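Local coordinates for acetyltransferase, GNAT family (Colwellia psychrerythraea, PDB 3IWG), which probably acts as a GNAT-family acyltransferase that transfers groups other than aminoacyl groups, at residues 141-146 and 180-186; 196-200 and 234-240; 122-128 and 242-248. One frame throughout, in Å; residues are numbered along the deposited sequence.

Interaction 1: residues 141-146 and 180-186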
# COMPACT_ATOMS: atom_id res chain seq x y z
N ILE A 141 -20.24 20.91 -3.35
CA ILE A 141 -20.04 20.33 -2.02
C ILE A 141 -18.67 20.63 -1.47
O ILE A 141 -17.78 21.04 -2.20
CB ILE A 141 -20.17 18.79 -2.02
CG1 ILE A 141 -19.02 18.14 -2.81
CG2 ILE A 141 -21.53 18.35 -2.54
CD1 ILE A 141 -19.00 16.62 -2.67
N ASP A 142 -18.50 20.41 -0.18
CA ASP A 142 -17.18 20.50 0.47
C ASP A 142 -16.72 19.09 0.87
O ASP A 142 -17.39 18.39 1.60
CB ASP A 142 -17.22 21.44 1.69
CG ASP A 142 -15.79 21.85 2.17
OD1 ASP A 142 -14.82 21.94 1.34
OD2 ASP A 142 -15.63 22.08 3.39
N MSE A 143 -15.58 18.67 0.34
CA MSE A 143 -14.97 17.42 0.78
C MSE A 143 -13.77 17.77 1.67
O MSE A 143 -13.10 18.80 1.46
CB MSE A 143 -14.54 16.57 -0.40
CG MSE A 143 -15.66 16.11 -1.27
SE MSE A 143 -15.08 15.03 -2.73
CE MSE A 143 -14.94 13.37 -1.71
N GLN A 144 -13.51 16.93 2.68
CA GLN A 144 -12.36 17.15 3.55
C GLN A 144 -11.22 16.15 3.24
O GLN A 144 -11.44 14.98 3.02
CB GLN A 144 -12.79 17.16 5.03
CG GLN A 144 -12.93 15.77 5.67
CD GLN A 144 -13.43 15.78 7.16
OE1 GLN A 144 -12.64 15.48 8.08
NE2 GLN A 144 -14.73 16.09 7.39
N ILE A 145 -9.99 16.66 3.19
CA ILE A 145 -8.86 15.82 2.82
C ILE A 145 -8.71 14.74 3.89
O ILE A 145 -8.94 15.04 5.05
CB ILE A 145 -7.58 16.64 2.66
CG1 ILE A 145 -6.51 15.79 1.96
CG2 ILE A 145 -7.10 17.19 4.02
CD1 ILE A 145 -5.29 16.55 1.65
N ALA A 146 -8.42 13.50 3.51
CA ALA A 146 -8.30 12.44 4.53
C ALA A 146 -6.99 12.60 5.33
O ALA A 146 -5.95 12.97 4.82
CB ALA A 146 -8.38 11.06 3.92
N LYS A 180 -1.66 13.05 -0.04
CA LYS A 180 -2.79 14.00 -0.03
C LYS A 180 -3.73 13.91 -1.26
O LYS A 180 -4.19 14.91 -1.82
CB LYS A 180 -2.24 15.42 0.19
CG LYS A 180 -1.17 15.49 1.32
CD LYS A 180 -0.97 16.91 1.82
CE LYS A 180 0.23 17.06 2.81
NZ LYS A 180 1.13 18.21 2.40
N GLU A 181 -4.03 12.69 -1.68
CA GLU A 181 -4.87 12.47 -2.85
C GLU A 181 -6.26 11.99 -2.53
O GLU A 181 -7.08 11.80 -3.44
CB GLU A 181 -4.17 11.54 -3.84
CG GLU A 181 -2.93 12.15 -4.44
CD GLU A 181 -2.12 11.18 -5.28
OE1 GLU A 181 -2.34 9.96 -5.17
OE2 GLU A 181 -1.23 11.63 -6.04
N LEU A 182 -6.54 11.74 -1.26
CA LEU A 182 -7.82 11.12 -0.91
C LEU A 182 -8.72 12.12 -0.21
O LEU A 182 -8.25 12.86 0.64
CB LEU A 182 -7.59 9.89 -0.03
CG LEU A 182 -8.80 9.04 0.48
CD1 LEU A 182 -9.59 8.39 -0.64
CD2 LEU A 182 -8.29 7.98 1.48
N PHE A 183 -10.01 12.13 -0.56
CA PHE A 183 -10.96 13.00 0.10
C PHE A 183 -12.24 12.26 0.47
O PHE A 183 -12.62 11.26 -0.14
CB PHE A 183 -11.31 14.19 -0.80
CG PHE A 183 -10.15 15.07 -1.14
CD1 PHE A 183 -9.23 14.68 -2.08
CD2 PHE A 183 -9.98 16.31 -0.54
CE1 PHE A 183 -8.14 15.49 -2.39
CE2 PHE A 183 -8.88 17.11 -0.86
CZ PHE A 183 -7.98 16.69 -1.80
N GLY A 184 -12.93 12.79 1.47
CA GLY A 184 -14.17 12.20 1.96
C GLY A 184 -15.27 13.22 1.99
O GLY A 184 -15.03 14.40 2.24
N TYR A 185 -16.48 12.76 1.70
CA TYR A 185 -17.66 13.59 1.80
C TYR A 185 -18.50 12.97 2.89
O TYR A 185 -18.95 11.84 2.78
CB TYR A 185 -18.40 13.62 0.46
CG TYR A 185 -19.67 14.43 0.39
CD1 TYR A 185 -19.74 15.73 0.89
CD2 TYR A 185 -20.80 13.91 -0.24
CE1 TYR A 185 -20.91 16.48 0.79
CE2 TYR A 185 -21.99 14.64 -0.33
CZ TYR A 185 -22.04 15.91 0.19
OH TYR A 185 -23.19 16.64 0.07
N TRP A 186 -18.66 13.74 3.97
CA TRP A 186 -19.13 13.27 5.26
C TRP A 186 -20.47 13.85 5.61
O TRP A 186 -20.81 14.99 5.24
CB TRP A 186 -18.16 13.71 6.38
CG TRP A 186 -16.81 13.09 6.30
CD1 TRP A 186 -15.75 13.55 5.61
CD2 TRP A 186 -16.40 11.90 6.94
NE1 TRP A 186 -14.68 12.72 5.79
CE2 TRP A 186 -15.05 11.69 6.60
CE3 TRP A 186 -17.02 10.99 7.80
CZ2 TRP A 186 -14.32 10.60 7.08
CZ3 TRP A 186 -16.29 9.92 8.29
CH2 TRP A 186 -14.97 9.73 7.92
O HOH W 1 -17.24 16.65 3.86
O HOH W 2 -12.03 13.00 4.93
O HOH W 3 -5.53 12.50 1.40

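Interaction 2: residues 196-200 and 234-240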
# COMPACT_ATOMS: atom_id res chain seq x y z
N GLU A 196 -10.73 10.44 -5.08
CA GLU A 196 -9.29 10.40 -5.34
C GLU A 196 -8.90 11.38 -6.45
O GLU A 196 -9.54 11.41 -7.50
CB GLU A 196 -8.87 9.00 -5.76
CG GLU A 196 -9.34 7.93 -4.79
CD GLU A 196 -8.87 6.50 -5.11
OE1 GLU A 196 -8.05 6.28 -6.05
OE2 GLU A 196 -9.31 5.57 -4.41
N CYS A 197 -7.89 12.20 -6.21
CA CYS A 197 -7.34 13.10 -7.17
C CYS A 197 -5.83 12.81 -7.25
O CYS A 197 -5.04 13.40 -6.51
CB CYS A 197 -7.58 14.52 -6.71
SG CYS A 197 -7.00 15.81 -7.85
N ARG A 198 -5.45 11.89 -8.14
CA ARG A 198 -4.11 11.34 -8.09
C ARG A 198 -3.19 11.99 -9.07
O ARG A 198 -3.53 12.13 -10.23
CB ARG A 198 -4.12 9.90 -8.49
CG ARG A 198 -5.03 8.96 -7.66
CD ARG A 198 -5.10 7.63 -8.46
NE ARG A 198 -6.37 7.04 -8.20
CZ ARG A 198 -7.34 6.78 -9.07
NH1 ARG A 198 -8.46 6.26 -8.56
NH2 ARG A 198 -7.19 6.92 -10.37
N LEU A 199 -2.00 12.32 -8.62
CA LEU A 199 -1.01 12.88 -9.51
C LEU A 199 -0.23 11.75 -10.07
O LEU A 199 -0.19 10.70 -9.48
CB LEU A 199 -0.06 13.80 -8.75
CG LEU A 199 -0.60 15.20 -8.61
CD1 LEU A 199 -2.00 15.21 -8.04
CD2 LEU A 199 0.40 16.08 -7.75
N PHE A 200 0.38 12.00 -11.21
CA PHE A 200 1.36 11.10 -11.80
C PHE A 200 2.78 11.55 -11.47
O PHE A 200 3.14 12.73 -11.60
CB PHE A 200 1.21 11.15 -13.28
CG PHE A 200 -0.07 10.56 -13.76
CD1 PHE A 200 -0.16 9.21 -14.02
CD2 PHE A 200 -1.18 11.37 -13.96
CE1 PHE A 200 -1.34 8.66 -14.49
CE2 PHE A 200 -2.38 10.83 -14.40
CZ PHE A 200 -2.46 9.48 -14.68
N HIS A 234 -10.09 20.82 -7.50
CA HIS A 234 -8.88 20.63 -6.72
C HIS A 234 -7.72 20.34 -7.66
O HIS A 234 -6.63 20.77 -7.40
CB HIS A 234 -9.05 19.47 -5.72
CG HIS A 234 -7.87 19.27 -4.82
ND1 HIS A 234 -7.69 19.99 -3.65
CD2 HIS A 234 -6.81 18.42 -4.90
CE1 HIS A 234 -6.56 19.61 -3.07
NE2 HIS A 234 -6.01 18.66 -3.81
N ALA A 235 -7.96 19.60 -8.72
CA ALA A 235 -6.92 19.42 -9.72
C ALA A 235 -6.57 20.75 -10.37
O ALA A 235 -5.39 21.11 -10.43
CB ALA A 235 -7.33 18.40 -10.78
N ALA A 236 -7.57 21.49 -10.81
CA ALA A 236 -7.31 22.77 -11.41
C ALA A 236 -6.48 23.73 -10.49
O ALA A 236 -5.59 24.38 -10.96
CB ALA A 236 -8.64 23.45 -11.91
N THR A 237 -6.73 23.79 -9.19
CA THR A 237 -5.88 24.61 -8.35
C THR A 237 -4.41 24.18 -8.36
O THR A 237 -3.54 25.02 -8.13
CB THR A 237 -6.32 24.67 -6.89
OG1 THR A 237 -6.07 23.39 -6.27
CG2 THR A 237 -7.81 25.06 -6.80
N GLN A 238 -4.14 22.90 -8.63
CA GLN A 238 -2.75 22.42 -8.75
C GLN A 238 -2.20 22.59 -10.13
O GLN A 238 -1.10 22.15 -10.40
CB GLN A 238 -2.64 20.94 -8.38
CG GLN A 238 -2.74 20.66 -6.94
CD GLN A 238 -3.01 19.22 -6.68
OE1 GLN A 238 -2.11 18.44 -6.37
NE2 GLN A 238 -4.27 18.84 -6.81
N GLY A 239 -2.98 23.16 -11.03
CA GLY A 239 -2.55 23.39 -12.42
C GLY A 239 -2.70 22.18 -13.32
O GLY A 239 -2.11 22.14 -14.39
N LEU A 240 -3.49 21.21 -12.90
CA LEU A 240 -3.60 19.92 -13.63
C LEU A 240 -4.92 19.77 -14.39
O LEU A 240 -5.94 20.25 -13.98
CB LEU A 240 -3.46 18.74 -12.65
CG LEU A 240 -2.30 18.77 -11.66
CD1 LEU A 240 -2.50 17.72 -10.56
CD2 LEU A 240 -1.00 18.57 -12.41
O HOH W 4 -4.42 15.94 -5.06

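Interaction 3: residues 122-128 and 242-248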
# COMPACT_ATOMS: atom_id res chain seq x y z
N VAL A 122 -15.00 -4.15 -25.44
CA VAL A 122 -14.56 -2.93 -24.80
C VAL A 122 -14.37 -3.20 -23.33
O VAL A 122 -15.16 -3.86 -22.74
CB VAL A 122 -15.59 -1.81 -25.00
CG1 VAL A 122 -15.09 -0.50 -24.44
CG2 VAL A 122 -15.87 -1.66 -26.49
N ASN A 123 -13.33 -2.67 -22.74
CA ASN A 123 -13.13 -2.81 -21.29
C ASN A 123 -13.52 -1.54 -20.51
O ASN A 123 -14.11 -1.59 -19.50
CB ASN A 123 -11.65 -3.08 -21.05
CG ASN A 123 -11.30 -3.23 -19.60
OD1 ASN A 123 -10.79 -2.31 -18.99
ND2 ASN A 123 -11.51 -4.43 -19.06
N SER A 124 -13.15 -0.38 -21.00
CA SER A 124 -13.50 0.84 -20.31
C SER A 124 -13.43 2.03 -21.21
O SER A 124 -12.96 1.94 -22.33
CB SER A 124 -12.60 1.06 -19.07
OG SER A 124 -11.34 0.46 -19.21
N LEU A 125 -13.94 3.14 -20.70
CA LEU A 125 -13.90 4.39 -21.40
C LEU A 125 -12.91 5.30 -20.69
O LEU A 125 -12.86 5.32 -19.45
CB LEU A 125 -15.29 5.01 -21.40
CG LEU A 125 -16.46 4.30 -22.12
CD1 LEU A 125 -16.86 3.00 -21.40
CD2 LEU A 125 -17.65 5.25 -22.21
N MSE A 126 -12.14 6.04 -21.47
CA MSE A 126 -11.23 7.04 -20.97
C MSE A 126 -11.75 8.40 -21.33
O MSE A 126 -12.03 8.67 -22.56
CB MSE A 126 -9.86 6.88 -21.64
CG MSE A 126 -9.19 5.59 -21.30
SE MSE A 126 -7.94 4.98 -22.64
CE MSE A 126 -6.71 6.44 -22.67
N TYR A 127 -11.85 9.27 -20.33
CA TYR A 127 -12.43 10.55 -20.48
C TYR A 127 -11.47 11.60 -20.16
O TYR A 127 -10.50 11.37 -19.40
CB TYR A 127 -13.58 10.81 -19.52
CG TYR A 127 -14.76 9.90 -19.62
CD1 TYR A 127 -14.75 8.64 -19.02
CD2 TYR A 127 -15.93 10.34 -20.20
CE1 TYR A 127 -15.88 7.82 -19.06
CE2 TYR A 127 -17.06 9.53 -20.26
CZ TYR A 127 -17.02 8.27 -19.69
OH TYR A 127 -18.16 7.48 -19.75
N GLN A 128 -11.75 12.79 -20.67
CA GLN A 128 -11.02 13.93 -20.23
C GLN A 128 -11.92 15.14 -20.12
O GLN A 128 -13.00 15.17 -20.65
CB GLN A 128 -9.81 14.16 -21.16
CG GLN A 128 -9.36 12.85 -21.96
CD GLN A 128 -10.21 12.66 -23.21
OE1 GLN A 128 -10.76 11.57 -23.53
NE2 GLN A 128 -10.36 13.75 -23.90
N SER A 242 -7.95 17.29 -15.70
CA SER A 242 -8.50 16.09 -15.14
C SER A 242 -8.87 15.07 -16.21
O SER A 242 -9.43 15.43 -17.25
CB SER A 242 -9.74 16.43 -14.32
OG SER A 242 -9.41 17.17 -13.17
N ILE A 243 -8.56 13.82 -15.91
CA ILE A 243 -8.96 12.68 -16.67
C ILE A 243 -9.60 11.63 -15.72
O ILE A 243 -9.48 11.71 -14.50
CB ILE A 243 -7.77 12.06 -17.43
CG1 ILE A 243 -6.71 11.49 -16.51
CG2 ILE A 243 -7.09 13.12 -18.28
CD1 ILE A 243 -5.47 10.87 -17.23
N CYS A 244 -10.36 10.68 -16.28
CA CYS A 244 -10.75 9.53 -15.52
C CYS A 244 -11.14 8.41 -16.43
O CYS A 244 -11.27 8.60 -17.63
CB CYS A 244 -11.89 9.87 -14.53
SG CYS A 244 -13.36 10.38 -15.26
N SER A 245 -11.33 7.22 -15.84
CA SER A 245 -11.86 6.09 -16.60
C SER A 245 -12.87 5.29 -15.83
O SER A 245 -12.95 5.40 -14.65
CB SER A 245 -10.75 5.18 -17.05
OG SER A 245 -10.12 4.62 -15.94
N THR A 246 -13.68 4.52 -16.53
CA THR A 246 -14.55 3.57 -15.87
C THR A 246 -14.82 2.40 -16.78
O THR A 246 -14.54 2.47 -17.95
CB THR A 246 -15.84 4.23 -15.43
OG1 THR A 246 -16.52 3.33 -14.56
CG2 THR A 246 -16.73 4.61 -16.61
N GLU A 247 -15.40 1.35 -16.23
CA GLU A 247 -15.68 0.13 -16.97
C GLU A 247 -16.85 0.34 -17.92
O GLU A 247 -17.76 1.14 -17.64
CB GLU A 247 -16.00 -1.05 -16.04
CG GLU A 247 -14.96 -1.41 -14.99
CD GLU A 247 -14.93 -0.44 -13.75
OE1 GLU A 247 -15.91 0.32 -13.47
OE2 GLU A 247 -13.87 -0.40 -13.09
N SER A 248 -16.86 -0.41 -19.02
CA SER A 248 -17.93 -0.26 -20.01
C SER A 248 -19.29 -0.63 -19.46
O SER A 248 -20.27 -0.08 -19.91
CB SER A 248 -17.66 -1.00 -21.33
OG SER A 248 -17.01 -2.22 -21.12

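Interaction 1: residues 141-146 and 180-186
Gln144 and Gly184 form an antiparallel hydrogen-bonded pair, Gln144 N to Gly184 O 3.0 Å and Gly184 N to Gln144 O 3.1 Å, and the short strand 144-145 thereby edges the GNAT-family sheet beside strand 182-187. Two residues on, Ala146 N gives a nearly straight bond to Leu182 O (174° at the hydrogen). Ile145 and Phe183 make the adjoining non-hydrogen-bonded pair. CG1 of Ile145 lies over one face of the Phe183 ring, offset toward its rim, while Ile145 CD1 runs on to Lys180 CB. The ring also meets Phe230 and His234 of helix 223-237 edge-to-face. Selenomethionine Met143 bends at its last torsion (chi3 82°), which brings CE to 3.8 Å from Phe183 CB. Ile141 CD1 sits over the centre of the Tyr185 ring, 3.8 Å from its centroid. Ile141 CG2 touches the hydroxyl end of that ring. Gln144 crosses Trp186 at about a right angle, with amide and ring planes 49° apart; Gln144 OE1 bonds to Gln150 NE2. One water joins Asp142 O to Trp186 N. A second gives a proton to Gln144 O and accepts one from Trp186 NE1, both at 2.8 Å.

Interaction 2: residues 196-200 and 234-240
Cys197 SG of strand 190-199 touches both His234 CD2 and Ala235 CB, 3.9 Å from each, where the end of helix 223-237 packs on the sheet of the GNAT fold. No direct hydrogen bond crosses this contact. The sulfur lies at the edge of the imidazole, near its plane, and CB of Ala235 meets it from the helix. SG is anti to the backbone N of Cys197 (chi1 -178°), which carries it out toward the helix. Further along the strand, Leu199 meets Leu240 at about a right angle, CD1 to CD1 3.6 Å. Both methyls of Leu199 also touch Gln238 OE1.

The next shell fixes the helix end. Gln238 turns its amide back, and NE2 bonds to His234 O at 3.1 Å, almost straight at the hydrogen (171°). Thr237 OG1 bonds to the same oxygen from the opposite face of the carbonyl plane. Were Gln238 an alanine, His234 O would probably lose one of its two side-chain donors, and a gap would be likely beside the Leu199 methyls. Gly239 follows with positive phi in a Schellman motif. Leu240 N bonds back to Ala235 O, and the Leu240 side chain points toward the strand. Ala208 of strand 207-214 touches both Ala235 and Leu240.

On the strand, Arg198 points away from the helix and forms a salt bridge with Glu196. NE and NH1 of Arg198 grip Glu196 OE1 side-on, and Tyr172 OH also bonds to that oxygen. Between strand and helix, a water donates to Cys197 O at 3.0 Å and accepts a weak bond from Gln238 NE2.

Interaction 3: residues 122-128 and 242-248
Tyr127 and Cys244 form an antiparallel hydrogen-bonded pair where strand 117-129, from the first GNAT sequence range, meets strand 241-247 of the second. Tyr127 N reaches Cys244 O at 2.8 Å, and Cys244 N answers to Tyr127 O at 3.2 Å. Leu125 and Thr246 repeat the pairing: Thr246 N bonds to Leu125 O at 3.1 Å. The return bond ends on Thr246 O, whose position is less sure. Beyond the strand, Ser248 N donates to Asn123 O, and its hydroxyl donates to Val122 O, 3.0 Å from OG. Asn123 and Ser124 form a classic beta bulge against Ile268, with Ser124 OG donating to Asn123 OD1. Ser245 OG is held by Asp32. Met126 O accepts from Ser264 OG, and Glu247 OE1 from Asn250 ND2.

Cys244 O also lies at the edge of the Tyr127 ring, near its plane. Tyr127 CE1 comes to 4.1 Å from Thr246 CG2. Cys244 SG lies oblique to that ring. Gln254 and Ile257 of helix 251-259 pack on Tyr127. The joint between the two sequence ranges therefore rests mainly on backbone bonds, with the Ser248 hydroxyl adding a side-chain donor at one end.

Interactions 1 and 2 sit on the neighbouring strands 182-187 and 190-199, and their centres are 13 Å apart. Glu181 ties them together: its O lies 2.9 Å from Cys197 N and its OE2 2.8 Å from Leu199 N, both probable hydrogen bonds. Interaction 3 lies nearer the middle of the chain. It touches interaction 2, where Ala235 CB stands 3.4 Å from Ser242 OG, but stays about 11 Å from interaction 1 between nearest atoms. Along the chain, interaction 3 closes a loop that contains the other two, which follow each other in series.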